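Local coordinates for extracellular solute-binding protein family 5 (Brucella melitensis, PDB 4ONY) that probably serves as the periplasmic substrate-binding component of an ABC transporter, most likely one that takes up peptides or related solutes, at residues 291-304 / 564-576. Numbering follows the deposited sequence. Where two conformers were deposited one is given.
Sequences AVEQGKVIKDTFEK and PYQWVARWDRIEH
Strands 297-302 and 566-571 pair antiparallel in the three-stranded antiparallel sheet 274-277, 566-571, 297-302 of this solute-binding protein. Hydrogen-bonded pairs are I298 with R570, D300 with V568 and F302 with Q566. D572 N to K296 O adds a further bond at one end.

On the sheet face of I298, D300 and F302, the carboxylate of D300 is the polar centre. Its OD2 accepts from R570 NE at 2.7 Å, in a nearly straight bond (168°) that is part of a salt bridge. H576 NE2 also donates to D300 OD2, at 2.7 Å. The two donors reach this oxygen from opposite faces of the carboxylate plane. OD2 lies near the plane of the guanidinium and of the imidazole ring, at the edge of each. Two short bonds, that from H576 more bent, thus grip one oxygen, which probably favours a charged carboxylate. R570 NH1 donates to I574 O at 2.8 Å, which helps fix the guanidinium and ties it to the turn 571-574. I298 covers one guanidinium face.

F302 sets its ring edge against the face of H576, with planes at 63°. F302 CE1 also meets V568 CG2 at 4.0 Å.

On the other face, with CG1 anti to the backbone N (chi1 165°), V297 turns CG2 to the six-membered ring of W571, 3.5 Å from its centroid, in a CH-pi contact. A291 CB, from the preceding helix, touches W571 CH2 at 3.6 Å. A Schellman motif at G295 ends that helix.

Farther along the pair, E303 CG packs against Y565 CD1 and CE1, the two side chains running side by side. A water joins E303 OE1 to Y565 OH.

Strand 274-277 flanks 566-571 on its other edge. Helix 260-268 packs on V297 and A569, and W571 NE1 bonds to F267 O. W283 of helix 280-285 stacks on W567.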
loop_
_atom_site.group_PDB
_atom_site.type_symbol
_atom_site.label_atom_id
_atom_site.label_comp_id
_atom_site.label_asym_id
_atom_site.label_seq_id
_atom_site.Cartn_x
_atom_site.Cartn_y
_atom_site.Cartn_z
ATOM N N ALA A 291 3.442 2.240 -33.032
ATOM C CA ALA A 291 2.595 1.159 -32.542
ATOM C C ALA A 291 1.358 1.701 -31.818
ATOM O O ALA A 291 0.248 1.146 -31.976
ATOM C CB ALA A 291 3.379 0.222 -31.634
ATOM N N VAL A 292 1.531 2.806 -31.073
ATOM C CA VAL A 292 0.398 3.387 -30.332
ATOM C C VAL A 292 -0.567 3.951 -31.353
ATOM O O VAL A 292 -1.778 3.742 -31.236
ATOM C CB VAL A 292 0.805 4.527 -29.354
ATOM C CG1 VAL A 292 -0.422 5.133 -28.685
ATOM C CG2 VAL A 292 1.781 4.018 -28.327
ATOM N N GLU A 293 -0.034 4.675 -32.343
ATOM C CA GLU A 293 -0.850 5.284 -33.373
ATOM C C GLU A 293 -1.546 4.209 -34.236
ATOM O O GLU A 293 -2.622 4.427 -34.745
ATOM C CB GLU A 293 0.016 6.196 -34.295
ATOM C CG GLU A 293 0.640 7.390 -33.588
ATOM C CD GLU A 293 -0.439 8.141 -32.844
ATOM O OE1 GLU A 293 -1.384 8.651 -33.484
ATOM O OE2 GLU A 293 -0.388 8.139 -31.605
ATOM N N GLN A 294 -0.918 3.066 -34.417
ATOM C CA GLN A 294 -1.544 1.979 -35.180
ATOM C C GLN A 294 -2.499 1.177 -34.349
ATOM O O GLN A 294 -3.097 0.262 -34.852
ATOM C CB GLN A 294 -0.470 1.044 -35.725
ATOM C CG GLN A 294 0.410 1.661 -36.797
ATOM C CD GLN A 294 1.599 0.785 -37.113
ATOM O OE1 GLN A 294 2.436 0.583 -36.245
ATOM N NE2 GLN A 294 1.672 0.257 -38.324
ATOM N N GLY A 295 -2.597 1.447 -33.057
ATOM C CA GLY A 295 -3.438 0.632 -32.185
ATOM C C GLY A 295 -2.882 -0.715 -31.782
ATOM O O GLY A 295 -3.574 -1.493 -31.111
ATOM N N LYS A 296 -1.614 -0.977 -32.084
ATOM C CA LYS A 296 -0.964 -2.194 -31.634
ATOM C C LYS A 296 -0.594 -2.158 -30.148
ATOM O O LYS A 296 -0.513 -3.209 -29.496
ATOM C CB LYS A 296 0.285 -2.447 -32.478
ATOM C CG LYS A 296 -0.043 -2.807 -33.902
ATOM C CD LYS A 296 1.260 -2.928 -34.696
ATOM C CE LYS A 296 1.014 -3.541 -36.071
ATOM N NZ LYS A 296 2.135 -3.114 -36.928
ATOM N N VAL A 297 -0.260 -0.965 -29.662
ATOM C CA VAL A 297 -0.098 -0.678 -28.230
ATOM C C VAL A 297 -1.299 0.160 -27.814
ATOM O O VAL A 297 -1.626 1.163 -28.457
ATOM C CB VAL A 297 1.238 0.040 -27.926
ATOM C CG1 VAL A 297 1.253 0.654 -26.531
ATOM C CG2 VAL A 297 2.406 -0.917 -28.074
ATOM N N ILE A 298 -1.949 -0.278 -26.738
ATOM C CA ILE A 298 -3.082 0.382 -26.170
ATOM C C ILE A 298 -2.674 0.982 -24.844
ATOM O O ILE A 298 -2.138 0.296 -23.986
ATOM C CB ILE A 298 -4.240 -0.614 -25.995
ATOM C CG1 ILE A 298 -4.596 -1.156 -27.384
ATOM C CG2 ILE A 298 -5.481 0.089 -25.436
ATOM C CD1 ILE A 298 -5.609 -2.291 -27.367
ATOM N N LYS A 299 -2.970 2.268 -24.656
ATOM C CA LYS A 299 -2.827 2.922 -23.357
ATOM C C LYS A 299 -4.076 2.702 -22.504
ATOM O O LYS A 299 -5.068 3.420 -22.670
ATOM C CB LYS A 299 -2.558 4.421 -23.566
ATOM C CG LYS A 299 -1.283 4.683 -24.341
ATOM C CD LYS A 299 -1.048 6.170 -24.546
ATOM C CE LYS A 299 -0.497 6.761 -23.269
ATOM N NZ LYS A 299 -0.754 8.196 -23.245
ATOM N N ASP A 300 -4.051 1.724 -21.600
ATOM C CA ASP A 300 -5.221 1.426 -20.787
ATOM C C ASP A 300 -5.214 2.288 -19.524
ATOM O O ASP A 300 -4.151 2.593 -18.982
ATOM C CB ASP A 300 -5.244 -0.019 -20.301
ATOM C CG ASP A 300 -6.081 -0.924 -21.142
ATOM O OD1 ASP A 300 -6.821 -0.442 -21.990
ATOM O OD2 ASP A 300 -5.997 -2.149 -20.971
ATOM N N THR A 301 -6.399 2.618 -19.045
ATOM C CA THR A 301 -6.540 3.229 -17.770
ATOM C C THR A 301 -7.587 2.514 -16.905
ATOM O O THR A 301 -8.547 1.934 -17.420
ATOM C CB THR A 301 -6.940 4.677 -17.910
ATOM O OG1 THR A 301 -8.317 4.711 -18.249
ATOM C CG2 THR A 301 -6.089 5.412 -18.958
ATOM N N PHE A 302 -7.359 2.550 -15.595
ATOM C CA PHE A 302 -8.210 1.881 -14.622
ATOM C C PHE A 302 -8.439 2.782 -13.406
ATOM O O PHE A 302 -7.672 3.694 -13.159
ATOM C CB PHE A 302 -7.516 0.612 -14.137
ATOM C CG PHE A 302 -7.074 -0.320 -15.237
ATOM C CD1 PHE A 302 -5.832 -0.177 -15.810
ATOM C CD2 PHE A 302 -7.875 -1.338 -15.672
ATOM C CE1 PHE A 302 -5.405 -1.005 -16.825
ATOM C CE2 PHE A 302 -7.474 -2.190 -16.664
ATOM C CZ PHE A 302 -6.236 -1.998 -17.273
ATOM N N GLU A 303 -9.516 2.538 -12.667
ATOM C CA GLU A 303 -9.716 3.224 -11.419
ATOM C C GLU A 303 -9.774 2.207 -10.354
ATOM O O GLU A 303 -10.040 1.042 -10.618
ATOM C CB GLU A 303 -11.013 4.023 -11.424
ATOM C CG GLU A 303 -10.959 5.185 -12.369
ATOM C CD GLU A 303 -12.294 5.911 -12.435
ATOM O OE1 GLU A 303 -13.153 5.476 -13.257
ATOM O OE2 GLU A 303 -12.447 6.895 -11.683
ATOM N N LYS A 304 -9.506 2.634 -9.151
ATOM C CA LYS A 304 -9.517 1.725 -8.028
ATOM C C LYS A 304 -10.156 2.444 -6.855
ATOM O O LYS A 304 -10.162 3.673 -6.808
ATOM C CB LYS A 304 -8.100 1.253 -7.712
ATOM C CG LYS A 304 -7.153 2.332 -7.200
ATOM C CD LYS A 304 -5.760 1.731 -7.066
ATOM C CE LYS A 304 -4.719 2.737 -6.582
ATOM N NZ LYS A 304 -4.802 2.929 -5.114
ATOM N N PRO A 564 -5.126 10.117 -10.551
ATOM C CA PRO A 564 -6.441 9.561 -10.353
ATOM C C PRO A 564 -6.761 8.246 -11.108
ATOM O O PRO A 564 -7.740 7.562 -10.761
ATOM C CB PRO A 564 -7.350 10.673 -10.853
ATOM C CG PRO A 564 -6.547 11.380 -11.901
ATOM C CD PRO A 564 -5.146 11.327 -11.380
ATOM N N TYR A 565 -5.943 7.883 -12.101
ATOM C CA TYR A 565 -6.092 6.603 -12.763
ATOM C C TYR A 565 -4.787 5.819 -12.706
ATOM O O TYR A 565 -3.707 6.407 -12.755
ATOM C CB TYR A 565 -6.474 6.834 -14.227
ATOM C CG TYR A 565 -7.794 7.553 -14.425
ATOM C CD1 TYR A 565 -8.977 6.839 -14.494
ATOM C CD2 TYR A 565 -7.849 8.919 -14.541
ATOM C CE1 TYR A 565 -10.196 7.463 -14.673
ATOM C CE2 TYR A 565 -9.080 9.583 -14.702
ATOM C CZ TYR A 565 -10.260 8.844 -14.764
ATOM O OH TYR A 565 -11.549 9.385 -14.946
ATOM N N GLN A 566 -4.908 4.506 -12.739
ATOM C CA GLN A 566 -3.790 3.608 -12.933
ATOM C C GLN A 566 -3.599 3.521 -14.449
ATOM O O GLN A 566 -4.582 3.513 -15.216
ATOM C CB GLN A 566 -4.118 2.200 -12.465
ATOM C CG GLN A 566 -4.499 2.042 -10.991
ATOM C CD GLN A 566 -4.775 0.567 -10.651
ATOM O OE1 GLN A 566 -5.675 -0.055 -11.218
ATOM N NE2 GLN A 566 -3.977 0.003 -9.719
ATOM N N TRP A 567 -2.348 3.421 -14.851
ATOM C CA TRP A 567 -2.002 3.432 -16.241
ATOM C C TRP A 567 -1.194 2.228 -16.580
ATOM O O TRP A 567 -0.132 2.027 -15.987
ATOM C CB TRP A 567 -1.139 4.685 -16.519
ATOM C CG TRP A 567 -1.798 6.016 -16.426
ATOM C CD1 TRP A 567 -3.107 6.319 -16.663
ATOM C CD2 TRP A 567 -1.141 7.242 -16.193
ATOM N NE1 TRP A 567 -3.316 7.654 -16.528
ATOM C CE2 TRP A 567 -2.118 8.260 -16.268
ATOM C CE3 TRP A 567 0.170 7.584 -15.939
ATOM C CZ2 TRP A 567 -1.808 9.611 -16.117
ATOM C CZ3 TRP A 567 0.483 8.944 -15.732
ATOM C CH2 TRP A 567 -0.501 9.932 -15.824
ATOM N N VAL A 568 -1.648 1.470 -17.572
ATOM C CA VAL A 568 -0.890 0.329 -18.109
ATOM C C VAL A 568 -0.971 0.335 -19.631
ATOM O O VAL A 568 -2.063 0.289 -20.210
ATOM C CB VAL A 568 -1.415 -1.042 -17.604
ATOM C CG1 VAL A 568 -0.523 -2.152 -18.119
ATOM C CG2 VAL A 568 -1.482 -1.095 -16.075
ATOM N N ALA A 569 0.180 0.449 -20.290
ATOM C CA ALA A 569 0.231 0.355 -21.740
ATOM C C ALA A 569 0.487 -1.102 -22.050
ATOM O O ALA A 569 1.195 -1.771 -21.295
ATOM C CB ALA A 569 1.331 1.229 -22.324
ATOM N N ARG A 570 -0.148 -1.620 -23.083
ATOM C CA ARG A 570 -0.013 -3.030 -23.407
ATOM C C ARG A 570 -0.046 -3.268 -24.914
ATOM O O ARG A 570 -0.811 -2.607 -25.644
ATOM C CB ARG A 570 -1.103 -3.856 -22.722
ATOM C CG ARG A 570 -2.508 -3.664 -23.268
ATOM C CD ARG A 570 -3.590 -4.485 -22.527
ATOM N NE ARG A 570 -4.866 -3.825 -22.727
ATOM C CZ ARG A 570 -5.658 -3.986 -23.787
ATOM N NH1 ARG A 570 -5.419 -4.878 -24.750
ATOM N NH2 ARG A 570 -6.760 -3.267 -23.856
ATOM N N TRP A 571 0.779 -4.204 -25.373
ATOM C CA TRP A 571 0.591 -4.772 -26.720
ATOM C C TRP A 571 -0.785 -5.475 -26.773
ATOM O O TRP A 571 -1.229 -6.089 -25.810
ATOM C CB TRP A 571 1.754 -5.685 -27.123
ATOM C CG TRP A 571 3.026 -4.874 -27.332
ATOM C CD1 TRP A 571 3.956 -4.555 -26.383
ATOM C CD2 TRP A 571 3.488 -4.298 -28.550
ATOM N NE1 TRP A 571 4.945 -3.773 -26.921
ATOM C CE2 TRP A 571 4.701 -3.610 -28.254
ATOM C CE3 TRP A 571 2.981 -4.259 -29.854
ATOM C CZ2 TRP A 571 5.421 -2.904 -29.211
ATOM C CZ3 TRP A 571 3.686 -3.562 -30.809
ATOM C CH2 TRP A 571 4.911 -2.877 -30.493
ATOM N N ASP A 572 -1.443 -5.366 -27.910
ATOM C CA ASP A 572 -2.816 -5.827 -28.018
ATOM C C ASP A 572 -2.981 -7.362 -28.022
ATOM O O ASP A 572 -4.079 -7.841 -27.982
ATOM C CB ASP A 572 -3.511 -5.179 -29.231
ATOM C CG ASP A 572 -3.012 -5.678 -30.529
ATOM O OD1 ASP A 572 -2.084 -6.502 -30.611
ATOM O OD2 ASP A 572 -3.576 -5.237 -31.516
ATOM N N ARG A 573 -1.880 -8.103 -28.054
ATOM C CA ARG A 573 -1.883 -9.532 -27.801
ATOM C C ARG A 573 -2.142 -9.891 -26.327
ATOM O O ARG A 573 -2.293 -11.063 -25.982
ATOM C CB ARG A 573 -0.561 -10.136 -28.234
ATOM C CG ARG A 573 0.618 -9.622 -27.424
ATOM C CD ARG A 573 1.913 -10.080 -28.045
ATOM N NE ARG A 573 3.081 -9.500 -27.373
ATOM C CZ ARG A 573 3.944 -8.672 -27.938
ATOM N NH1 ARG A 573 3.778 -8.258 -29.177
ATOM N NH2 ARG A 573 4.954 -8.232 -27.237
ATOM N N ILE A 574 -2.183 -8.890 -25.456
ATOM C CA ILE A 574 -2.539 -9.092 -24.067
ATOM C C ILE A 574 -3.909 -8.508 -23.806
ATOM O O ILE A 574 -4.126 -7.341 -24.158
ATOM C CB ILE A 574 -1.550 -8.361 -23.140
ATOM C CG1 ILE A 574 -0.106 -8.830 -23.404
ATOM C CG2 ILE A 574 -1.921 -8.577 -21.677
ATOM C CD1 ILE A 574 0.122 -10.301 -23.237
ATOM N N GLU A 575 -4.813 -9.286 -23.165
ATOM C CA GLU A 575 -6.153 -8.808 -22.823
ATOM C C GLU A 575 -6.477 -8.979 -21.342
ATOM O O GLU A 575 -5.746 -9.666 -20.606
ATOM C CB GLU A 575 -7.171 -9.522 -23.698
ATOM C CG GLU A 575 -6.949 -9.176 -25.170
ATOM C CD GLU A 575 -8.008 -9.769 -26.082
ATOM O OE1 GLU A 575 -8.770 -10.643 -25.624
ATOM O OE2 GLU A 575 -8.101 -9.351 -27.249
ATOM N N HIS A 576 -7.551 -8.355 -20.915
ATOM C CA HIS A 576 -7.984 -8.414 -19.516
ATOM C C HIS A 576 -9.499 -8.371 -19.426
ATOM O O HIS A 576 -10.167 -7.965 -20.390
ATOM C CB HIS A 576 -7.366 -7.274 -18.701
ATOM C CG HIS A 576 -7.731 -5.919 -19.202
ATOM N ND1 HIS A 576 -8.996 -5.375 -19.057
ATOM C CD2 HIS A 576 -6.994 -4.992 -19.858
ATOM C CE1 HIS A 576 -9.025 -4.180 -19.607
ATOM N NE2 HIS A 576 -7.822 -3.918 -20.084
HETATM O O HOH W 1 -13.637 7.703 -14.907
HETATM O O HOH W 2 -8.273 5.378 -9.254
#